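Local coordinates for protein alcohol dehydrogenase (Aeropyrum pernix, PDB 1H2B) that probably catalyses the NAD+-dependent oxidation of alcohols with the help of a bound zinc ion, in an archaeon that lives at very high temperature, at residues 99-104 and 147-153; 184-188 and 210-214; 220-226 and 348-353. All blocks are in the same frame, centred on the assembly; numbering follows the deposited sequence.

Interaction 1: 99-104 and 147-153; sequences DPVILH and SVIKLPK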
loop_
_atom_site.group_PDB
_atom_site.type_symbol
_atom_site.label_atom_id
_atom_site.label_comp_id
_atom_site.label_asym_id
_atom_site.label_seq_id
_atom_site.Cartn_x
_atom_site.Cartn_y
_atom_site.Cartn_z
ATOM N N ASP B 99 39.366 -2.469 -0.968
ATOM C CA ASP B 99 38.045 -3.050 -1.223
ATOM C C ASP B 99 37.300 -2.130 -2.209
ATOM O O ASP B 99 37.197 -0.935 -1.944
ATOM C CB ASP B 99 37.222 -3.120 0.053
ATOM C CG ASP B 99 37.651 -4.230 1.005
ATOM O OD1 ASP B 99 38.369 -5.138 0.524
ATOM O OD2 ASP B 99 37.248 -4.228 2.214
ATOM N N PRO B 100 36.746 -2.656 -3.292
ATOM C CA PRO B 100 35.958 -1.810 -4.199
ATOM C C PRO B 100 34.597 -1.497 -3.597
ATOM O O PRO B 100 33.952 -2.364 -2.988
ATOM C CB PRO B 100 35.794 -2.669 -5.457
ATOM C CG PRO B 100 35.843 -4.134 -4.873
ATOM C CD PRO B 100 36.908 -4.047 -3.799
ATOM N N VAL B 101 34.170 -0.250 -3.795
ATOM C CA VAL B 101 32.948 0.227 -3.144
ATOM C C VAL B 101 32.218 1.217 -4.046
ATOM O O VAL B 101 32.805 1.870 -4.953
ATOM C CB VAL B 101 33.225 0.944 -1.794
ATOM C CG1 VAL B 101 33.835 -0.041 -0.760
ATOM C CG2 VAL B 101 34.128 2.200 -1.971
ATOM N N ILE B 102 30.910 1.315 -3.803
ATOM C CA ILE B 102 30.096 2.370 -4.383
ATOM C C ILE B 102 29.511 3.141 -3.215
ATOM O O ILE B 102 29.200 2.590 -2.164
ATOM C CB ILE B 102 28.995 1.810 -5.344
ATOM C CG1 ILE B 102 28.153 2.979 -5.956
ATOM C CG2 ILE B 102 28.031 0.813 -4.608
ATOM C CD1 ILE B 102 27.339 2.460 -7.175
ATOM N N LEU B 103 29.397 4.449 -3.387
ATOM C CA LEU B 103 28.973 5.307 -2.285
ATOM C C LEU B 103 27.593 5.868 -2.431
ATOM O O LEU B 103 27.281 6.558 -3.420
ATOM C CB LEU B 103 29.949 6.489 -2.065
ATOM C CG LEU B 103 31.408 6.058 -1.897
ATOM C CD1 LEU B 103 32.331 7.302 -1.689
ATOM C CD2 LEU B 103 31.544 5.151 -0.691
ATOM N N HIS B 104 26.747 5.632 -1.422
ATOM C CA HIS B 104 25.499 6.378 -1.336
ATOM C C HIS B 104 25.822 7.859 -1.113
ATOM O O HIS B 104 26.741 8.181 -0.367
ATOM C CB HIS B 104 24.681 5.879 -0.155
ATOM C CG HIS B 104 23.294 6.429 -0.134
ATOM N ND1 HIS B 104 23.014 7.700 0.316
ATOM C CD2 HIS B 104 22.136 5.924 -0.610
ATOM C CE1 HIS B 104 21.723 7.959 0.132
ATOM N NE2 HIS B 104 21.168 6.885 -0.424
ATOM N N SER B 147 27.571 4.916 4.315
ATOM C CA SER B 147 27.284 5.242 2.912
ATOM C C SER B 147 27.884 4.212 1.980
ATOM O O SER B 147 27.705 4.269 0.775
ATOM C CB SER B 147 27.894 6.631 2.561
ATOM O OG SER B 147 27.462 7.615 3.473
ATOM N N VAL B 148 28.684 3.288 2.534
ATOM C CA VAL B 148 29.419 2.363 1.693
ATOM C C VAL B 148 28.658 1.077 1.367
ATOM O O VAL B 148 28.085 0.441 2.264
ATOM C CB VAL B 148 30.748 1.960 2.398
ATOM C CG1 VAL B 148 31.521 0.889 1.612
ATOM C CG2 VAL B 148 31.620 3.173 2.531
ATOM N N ILE B 149 28.703 0.695 0.099
ATOM C CA ILE B 149 28.276 -0.646 -0.321
ATOM C C ILE B 149 29.468 -1.312 -0.973
ATOM O O ILE B 149 30.030 -0.806 -1.945
ATOM C CB ILE B 149 27.084 -0.577 -1.277
ATOM C CG1 ILE B 149 25.864 -0.159 -0.479
ATOM C CG2 ILE B 149 26.871 -1.981 -1.928
ATOM C CD1 ILE B 149 24.672 0.033 -1.374
ATOM N N LYS B 150 29.855 -2.463 -0.416
ATOM C CA LYS B 150 30.952 -3.240 -0.964
ATOM C C LYS B 150 30.549 -3.977 -2.232
ATOM O O LYS B 150 29.465 -4.575 -2.313
ATOM C CB LYS B 150 31.402 -4.267 0.086
ATOM C CG LYS B 150 32.187 -3.671 1.151
ATOM C CD LYS B 150 32.585 -4.718 2.198
ATOM C CE LYS B 150 33.653 -5.637 1.688
ATOM N NZ LYS B 150 33.917 -6.670 2.762
ATOM N N LEU B 151 31.423 -3.907 -3.240
ATOM C CA LEU B 151 31.232 -4.594 -4.487
ATOM C C LEU B 151 32.077 -5.853 -4.475
ATOM O O LEU B 151 32.945 -6.037 -3.591
ATOM C CB LEU B 151 31.639 -3.664 -5.625
ATOM C CG LEU B 151 30.683 -2.467 -5.672
ATOM C CD1 LEU B 151 31.207 -1.441 -6.572
ATOM C CD2 LEU B 151 29.326 -2.953 -6.166
ATOM N N PRO B 152 31.809 -6.761 -5.404
ATOM C CA PRO B 152 32.596 -8.009 -5.427
ATOM C C PRO B 152 34.077 -7.687 -5.553
ATOM O O PRO B 152 34.475 -6.830 -6.345
ATOM C CB PRO B 152 32.068 -8.716 -6.672
ATOM C CG PRO B 152 30.633 -8.226 -6.767
ATOM C CD PRO B 152 30.780 -6.742 -6.453
ATOM N N LYS B 153 34.873 -8.379 -4.735
ATOM C CA LYS B 153 36.296 -8.109 -4.581
ATOM C C LYS B 153 37.036 -8.216 -5.912
ATOM O O LYS B 153 37.981 -7.466 -6.184
ATOM C CB LYS B 153 36.864 -9.079 -3.550
ATOM C CG LYS B 153 38.192 -8.627 -3.002
ATOM C CD LYS B 153 38.682 -9.523 -1.887
ATOM C CE LYS B 153 39.989 -8.966 -1.344
ATOM N NZ LYS B 153 41.136 -9.195 -2.283
HETATM O O HOH W 1 37.033 -6.373 3.656
HETATM O O HOH W 2 34.452 -4.826 -1.667
#
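Ile102 and Ile149 face each other as an antiparallel hydrogen-bonded pair: Ile102 N reaches Ile149 O at 3.0 Å, and Ile149 N bonds back to Ile102 O. Their beta-branched side chains run alongside one another, with Ile102 CG2 3.7 Å from Ile149 CB. Val101, Leu103, Val148 and Lys150 share the other face. There Val101 CG1 presses on Val148 CG1 at 3.4 Å, tighter than usual for two methyls. This ladder belongs to the GroES-like domain, where strand 100-103 runs between strands 81-88 and 148-150; helix 312-323 covers Ile149 and Leu151. Lys150, exposed at the end of the strand, can carry a charge there. Its CB leaves the sheet on the valine face, and CG passes 4.4 Å from Val101 CG1. At CD the chain bends (chi3 73°), which swings CE to 3.9 Å from Asp99 OD2. Lys150 NZ bonds to Gly94 O and to a water that also lies 2.6 Å from Asp99 OD2; NZ and OD2 themselves, 4.2 Å apart, are too far for a salt bridge. Asp99 OD2 also takes the amide of Glu96. Pro100 has no N-H, but its O accepts from Leu151 N at 3.0 Å (175°), and a second water links this O to Leu151 O.

Interaction 2: 184-188 and 210-214; sequences LYPGA and TPATV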
loop_
_atom_site.group_PDB
_atom_site.type_symbol
_atom_site.label_atom_id
_atom_site.label_comp_id
_atom_site.label_asym_id
_atom_site.label_seq_id
_atom_site.Cartn_x
_atom_site.Cartn_y
_atom_site.Cartn_z
ATOM N N LEU B 184 1.220 1.011 -12.189
ATOM C CA LEU B 184 1.371 0.597 -13.585
ATOM C C LEU B 184 0.876 -0.854 -13.629
ATOM O O LEU B 184 0.781 -1.505 -12.592
ATOM C CB LEU B 184 2.841 0.758 -14.064
ATOM C CG LEU B 184 3.138 2.249 -14.307
ATOM C CD1 LEU B 184 4.653 2.407 -14.593
ATOM C CD2 LEU B 184 2.308 2.903 -15.453
ATOM N N TYR B 185 0.435 -1.265 -14.799
ATOM C CA TYR B 185 -0.163 -2.603 -14.969
ATOM C C TYR B 185 -0.046 -2.884 -16.456
ATOM O O TYR B 185 0.231 -1.953 -17.220
ATOM C CB TYR B 185 -1.611 -2.550 -14.525
ATOM C CG TYR B 185 -2.425 -1.461 -15.186
ATOM C CD1 TYR B 185 -2.983 -1.633 -16.439
ATOM C CD2 TYR B 185 -2.664 -0.245 -14.519
ATOM C CE1 TYR B 185 -3.735 -0.623 -17.047
ATOM C CE2 TYR B 185 -3.408 0.748 -15.103
ATOM C CZ TYR B 185 -3.949 0.553 -16.368
ATOM O OH TYR B 185 -4.689 1.543 -16.970
ATOM N N PRO B 186 -0.250 -4.129 -16.931
ATOM C CA PRO B 186 -0.186 -4.385 -18.375
ATOM C C PRO B 186 -1.198 -3.590 -19.190
ATOM O O PRO B 186 -2.402 -3.624 -18.887
ATOM C CB PRO B 186 -0.472 -5.913 -18.495
ATOM C CG PRO B 186 -0.114 -6.462 -17.088
ATOM C CD PRO B 186 -0.545 -5.349 -16.148
ATOM N N GLY B 187 -0.722 -2.852 -20.191
ATOM C CA GLY B 187 -1.606 -1.980 -20.948
ATOM C C GLY B 187 -1.534 -0.507 -20.502
ATOM O O GLY B 187 -1.989 0.387 -21.249
ATOM N N ALA B 188 -0.944 -0.266 -19.330
ATOM C CA ALA B 188 -0.737 1.122 -18.865
ATOM C C ALA B 188 0.395 1.686 -19.694
ATOM O O ALA B 188 1.303 0.949 -20.126
ATOM C CB ALA B 188 -0.318 1.124 -17.414
ATOM N N THR B 210 8.369 -3.017 -14.402
ATOM C CA THR B 210 6.939 -2.911 -14.683
ATOM C C THR B 210 6.602 -3.598 -15.983
ATOM O O THR B 210 7.489 -3.828 -16.808
ATOM C CB THR B 210 6.495 -1.443 -14.818
ATOM O OG1 THR B 210 6.746 -0.929 -16.131
ATOM C CG2 THR B 210 7.255 -0.474 -13.850
ATOM N N PRO B 211 5.329 -3.903 -16.169
ATOM C CA PRO B 211 4.847 -4.359 -17.470
ATOM C C PRO B 211 4.265 -3.248 -18.349
ATOM O O PRO B 211 3.579 -3.540 -19.347
ATOM C CB PRO B 211 3.750 -5.343 -17.055
ATOM C CG PRO B 211 3.094 -4.621 -15.931
ATOM C CD PRO B 211 4.266 -4.004 -15.147
ATOM N N ALA B 212 4.540 -1.979 -18.040
ATOM C CA ALA B 212 3.939 -0.904 -18.783
ATOM C C ALA B 212 4.546 -0.711 -20.157
ATOM O O ALA B 212 5.691 -1.137 -20.401
ATOM C CB ALA B 212 4.042 0.393 -17.996
ATOM N N THR B 213 3.751 -0.105 -21.033
ATOM C CA THR B 213 4.213 0.340 -22.364
ATOM C C THR B 213 4.996 1.637 -22.149
ATOM O O THR B 213 4.438 2.591 -21.603
ATOM C CB THR B 213 3.009 0.563 -23.277
ATOM O OG1 THR B 213 2.351 -0.714 -23.471
ATOM C CG2 THR B 213 3.459 0.979 -24.655
ATOM N N VAL B 214 6.238 1.661 -22.627
ATOM C CA VAL B 214 7.168 2.752 -22.322
ATOM C C VAL B 214 7.266 3.699 -23.517
ATOM O O VAL B 214 7.635 3.287 -24.630
ATOM C CB VAL B 214 8.546 2.208 -21.985
ATOM C CG1 VAL B 214 9.520 3.363 -21.748
ATOM C CG2 VAL B 214 8.447 1.306 -20.739
HETATM O O HOH W 3 1.860 -2.666 -21.365
#
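Ala188 O accepts the N-H of Thr213 at 2.8 Å, just after the chain has come round a type II turn from Tyr185 to Ala188 that Ala188 N closes on Tyr185 O. Pro186 has the phi (-60°) wanted at the second position of this turn, and Gly187 takes the third with phi 99°, where a side chain would jam against the preceding carbonyl. Between the segments the rings of Pro186 and Pro211 meet at a slant, Pro186 CD lying 3.7 Å from Pro211 CG. Leu184 spreads both methyls around Ala212 CB, with CD2 at 4.0 Å, and its CD1 also meets Thr210 CG2. Thr210, just past the end of helix 197-209, makes an ST turn: chi1 of 83° holds OG1 over its own backbone, where it accepts from Ala212 N at 3.1 Å while bonding to Leu206 O. A valine here would probably leave both the Ala212 amide and the Leu206 carbonyl without this partner and free the bend to shift. Segment 184-188 leads into strand 189-193, and 210-214 runs into the start of strand 213-218, its neighbour in the parallel Rossmann sheet; a beta-alpha-beta crossover through helix 197-209 joins the two. A second subunit packs here, its Tyr174 on Pro186 and its Met209 on Pro211. One water accepts from Gly187 N, donates to Pro211 O and lies 2.9 Å from Thr213 OG1, so polar groups that do not meet directly are still bridged, while the prolines and Leu184 probably exclude solvent beside them.

Interaction 3: 220-226 and 348-353; sequences KEEKLKL and KGEVLG. With NAJ (nicotinamide-adenine-dinucleotide (acidic form)), chain I.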
loop_
_atom_site.group_PDB
_atom_site.type_symbol
_atom_site.label_atom_id
_atom_site.label_comp_id
_atom_site.label_asym_id
_atom_site.label_seq_id
_atom_site.Cartn_x
_atom_site.Cartn_y
_atom_site.Cartn_z
ATOM N N LYS B 220 16.849 15.066 -28.989
ATOM C CA LYS B 220 18.034 14.794 -29.813
ATOM C C LYS B 220 17.881 13.432 -30.402
ATOM O O LYS B 220 17.593 12.458 -29.685
ATOM C CB LYS B 220 19.284 14.784 -28.923
ATOM C CG LYS B 220 19.535 16.116 -28.194
ATOM C CD LYS B 220 20.760 16.818 -28.786
ATOM C CE LYS B 220 20.562 18.332 -28.978
ATOM N NZ LYS B 220 20.137 19.060 -27.751
ATOM N N GLU B 221 18.135 13.309 -31.696
ATOM C CA GLU B 221 17.964 12.011 -32.347
ATOM C C GLU B 221 18.760 10.846 -31.731
ATOM O O GLU B 221 18.246 9.732 -31.601
ATOM C CB GLU B 221 18.281 12.148 -33.835
ATOM C CG GLU B 221 18.129 10.845 -34.622
ATOM C CD GLU B 221 16.781 10.129 -34.437
ATOM O OE1 GLU B 221 15.721 10.773 -34.154
ATOM O OE2 GLU B 221 16.785 8.884 -34.612
ATOM N N GLU B 222 20.003 11.108 -31.352
ATOM C CA GLU B 222 20.848 10.050 -30.820
ATOM C C GLU B 222 20.287 9.536 -29.468
ATOM O O GLU B 222 20.446 8.357 -29.131
ATOM C CB GLU B 222 22.295 10.533 -30.718
ATOM C CG GLU B 222 22.521 11.706 -29.792
ATOM C CD GLU B 222 22.272 13.107 -30.374
ATOM O OE1 GLU B 222 21.729 13.310 -31.520
ATOM O OE2 GLU B 222 22.636 14.042 -29.615
ATOM N N LYS B 223 19.584 10.411 -28.759
ATOM C CA LYS B 223 18.972 9.989 -27.464
ATOM C C LYS B 223 17.709 9.168 -27.656
ATOM O O LYS B 223 17.443 8.201 -26.887
ATOM C CB LYS B 223 18.726 11.191 -26.581
ATOM C CG LYS B 223 20.077 11.730 -26.024
ATOM C CD LYS B 223 19.911 13.122 -25.453
ATOM C CE LYS B 223 21.185 13.975 -25.437
ATOM N NZ LYS B 223 22.283 13.305 -24.740
ATOM N N LEU B 224 16.993 9.486 -28.737
ATOM C CA LEU B 224 15.840 8.675 -29.121
ATOM C C LEU B 224 16.233 7.283 -29.601
ATOM O O LEU B 224 15.579 6.292 -29.245
ATOM C CB LEU B 224 14.974 9.381 -30.146
ATOM C CG LEU B 224 14.450 10.782 -29.802
ATOM C CD1 LEU B 224 13.648 11.362 -30.964
ATOM C CD2 LEU B 224 13.599 10.698 -28.540
ATOM N N LYS B 225 17.300 7.195 -30.408
ATOM C CA LYS B 225 17.822 5.881 -30.762
ATOM C C LYS B 225 18.311 5.106 -29.537
ATOM O O LYS B 225 18.124 3.879 -29.450
ATOM C CB LYS B 225 18.978 6.058 -31.783
ATOM C CG LYS B 225 18.503 6.555 -33.153
ATOM C CD LYS B 225 19.679 7.118 -33.960
ATOM C CE LYS B 225 20.323 6.065 -34.806
ATOM N NZ LYS B 225 21.277 6.664 -35.791
ATOM N N LEU B 226 18.944 5.808 -28.587
ATOM C CA LEU B 226 19.411 5.146 -27.362
ATOM C C LEU B 226 18.200 4.528 -26.638
ATOM O O LEU B 226 18.223 3.361 -26.195
ATOM C CB LEU B 226 20.154 6.131 -26.450
ATOM C CG LEU B 226 20.573 5.612 -25.078
ATOM C CD1 LEU B 226 21.627 4.486 -25.229
ATOM C CD2 LEU B 226 21.155 6.766 -24.279
ATOM N N LYS B 348 25.129 21.482 -23.346
ATOM C CA LYS B 348 24.698 21.494 -24.767
ATOM C C LYS B 348 23.963 20.249 -25.233
ATOM O O LYS B 348 23.542 20.151 -26.402
ATOM C CB LYS B 348 25.875 21.779 -25.716
ATOM C CG LYS B 348 26.538 23.124 -25.474
ATOM C CD LYS B 348 27.838 23.218 -26.275
ATOM C CE LYS B 348 27.643 24.040 -27.536
ATOM N NZ LYS B 348 28.424 23.500 -28.699
ATOM N N GLY B 349 23.781 19.285 -24.329
ATOM C CA GLY B 349 23.051 18.090 -24.676
ATOM C C GLY B 349 23.886 17.128 -25.502
ATOM O O GLY B 349 23.332 16.270 -26.191
ATOM N N GLU B 350 25.212 17.235 -25.381
ATOM C CA GLU B 350 26.146 16.419 -26.158
ATOM C C GLU B 350 26.775 15.227 -25.458
ATOM O O GLU B 350 27.759 14.664 -25.954
ATOM C CB GLU B 350 27.262 17.294 -26.742
ATOM C CG GLU B 350 26.718 18.465 -27.541
ATOM C CD GLU B 350 27.793 19.295 -28.216
ATOM O OE1 GLU B 350 28.976 19.279 -27.775
ATOM O OE2 GLU B 350 27.423 19.982 -29.196
ATOM N N VAL B 351 26.236 14.835 -24.303
ATOM C CA VAL B 351 26.709 13.632 -23.629
ATOM C C VAL B 351 25.660 12.548 -23.830
ATOM O O VAL B 351 24.502 12.688 -23.399
ATOM C CB VAL B 351 26.952 13.883 -22.116
ATOM C CG1 VAL B 351 27.418 12.608 -21.424
ATOM C CG2 VAL B 351 27.994 15.024 -21.922
ATOM N N LEU B 352 26.056 11.482 -24.501
ATOM C CA LEU B 352 25.197 10.322 -24.632
ATOM C C LEU B 352 25.307 9.464 -23.355
ATOM O O LEU B 352 26.351 8.835 -23.070
ATOM C CB LEU B 352 25.549 9.485 -25.881
ATOM C CG LEU B 352 24.540 8.360 -26.183
ATOM C CD1 LEU B 352 23.307 8.912 -26.844
ATOM C CD2 LEU B 352 25.168 7.338 -27.124
ATOM N N GLY B 353 24.212 9.427 -22.595
ATOM C CA GLY B 353 24.224 8.723 -21.307
ATOM C C GLY B 353 24.856 9.584 -20.219
ATOM O O GLY B 353 24.451 10.710 -20.015
HETATM P PA NAJ I . 21.031 15.196 -18.507
HETATM O O1A NAJ I . 21.526 16.539 -18.966
HETATM O O2A NAJ I . 21.935 13.963 -18.669
HETATM O O5B NAJ I . 19.710 14.746 -19.283
HETATM C C5B NAJ I . 18.663 15.668 -19.617
HETATM C C4B NAJ I . 17.996 15.047 -20.832
HETATM O O4B NAJ I . 16.805 15.817 -21.093
HETATM C C3B NAJ I . 18.874 15.037 -22.083
HETATM O O3B NAJ I . 18.884 13.748 -22.719
HETATM C C2B NAJ I . 18.160 16.111 -22.892
HETATM O O2B NAJ I . 18.359 16.002 -24.310
HETATM C C1B NAJ I . 16.685 15.948 -22.503
HETATM N N9A NAJ I . 15.842 17.114 -22.768
HETATM C C8A NAJ I . 16.147 18.482 -22.741
HETATM N N7A NAJ I . 15.024 19.196 -23.025
HETATM C C5A NAJ I . 14.013 18.304 -23.241
HETATM C C6A NAJ I . 12.685 18.442 -23.562
HETATM N N6A NAJ I . 12.106 19.631 -23.780
HETATM N N1A NAJ I . 11.911 17.314 -23.641
HETATM C C2A NAJ I . 12.438 16.044 -23.483
HETATM N N3A NAJ I . 13.752 15.920 -23.194
HETATM C C4A NAJ I . 14.523 17.034 -23.081
HETATM O O3 NAJ I . 20.588 15.389 -16.993
HETATM P PN NAJ I . 20.647 14.338 -15.769
HETATM O O1N NAJ I . 21.949 14.396 -15.116
HETATM O O2N NAJ I . 20.106 13.039 -16.215
HETATM O O5D NAJ I . 19.650 15.079 -14.752
HETATM C C5D NAJ I . 18.271 15.159 -15.108
HETATM C C4D NAJ I . 17.568 16.125 -14.169
HETATM O O4D NAJ I . 17.446 15.483 -12.887
HETATM C C3D NAJ I . 18.349 17.410 -13.897
HETATM O O3D NAJ I . 17.403 18.448 -13.582
HETATM C C2D NAJ I . 19.153 17.062 -12.636
HETATM O O2D NAJ I . 19.595 18.157 -11.884
HETATM C C1D NAJ I . 18.062 16.268 -11.895
HETATM N N1N NAJ I . 18.461 15.409 -10.780
HETATM C C2N NAJ I . 17.507 15.177 -9.833
HETATM C C3N NAJ I . 17.780 14.323 -8.778
HETATM C C7N NAJ I . 16.752 14.123 -7.714
HETATM O O7N NAJ I . 17.143 13.348 -6.688
HETATM N N7N NAJ I . 15.498 14.584 -7.748
HETATM C C4N NAJ I . 19.036 13.642 -8.653
HETATM C C5N NAJ I . 19.910 13.794 -9.767
HETATM C C6N NAJ I . 19.634 14.687 -10.784
HETATM O O HOH W 4 23.597 15.293 -22.929
HETATM O O HOH W 5 21.788 11.044 -22.923
#
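Lys348 O lies 3.8 Å from Lys220 NZ and may be weakly attracted to it. Gly349, the first residue after helix 339-347 to leave helical angles, follows in a Schellman motif with phi 77°, a value that favours glycine; a CB here would also collide with Lys220 NZ. Its carbonyl oxygen turns to Lys223, whose CE comes within 3.2 Å. Glu350 points away and makes a long salt bridge with Lys348 (Glu350 OE2 to Lys348 NZ 3.7 Å). Val351 then brings its O to 2.7 Å from Lys223 NZ, although the angle is poor for a hydrogen bond; NZ is instead joined by one water to Val351 N and by another to Gly353 N. A long, flexible lysine suits this place: it is extended until a bend at the tip (chi4 -55°), and on the way its CD passes 3.0 Å from O3B of the adenosine ribose of NAD. Leu352, with CG anti to its N, sends CD1 to the helix, 3.7 Å from Glu222 O and 4.0 Å from Leu226 CD2. Gly353 closes the segment in a backbone shape that suits glycine, because a CB would press on the O of Leu352. Helix 221-229 belongs to the Rossmann domain, its Leu224 packed on strands 213-218 and 234-237, whereas the 348-353 loop runs from helix 339-347 into strand 354-358 of the mixed sheet, so the contact brings together a helix of one domain and a loop of the other, beside the cofactor.

Strand 213-218 and helix 221-229 follow each other in the chain, which ties interaction 2 to interaction 3: one lies where strands 189-193 and 213-218 begin, the other past the end of strand 213-218, where Asp218 binds NAD. Their centres are 25 Å apart, their nearest atoms about 10 Å. Interaction 1 belongs to the GroES-like part, with its centre 30 Å from that of interaction 3 and 33 Å from that of interaction 2. It approaches the active site through His104: its side chain is about 8 Å from the side chain of Asp168, a zinc ligand, and about 9 Å from the bound octanoic acid. Interaction 3 touches the cofactor itself, whereas interaction 2 lies away from these sites, against a second subunit.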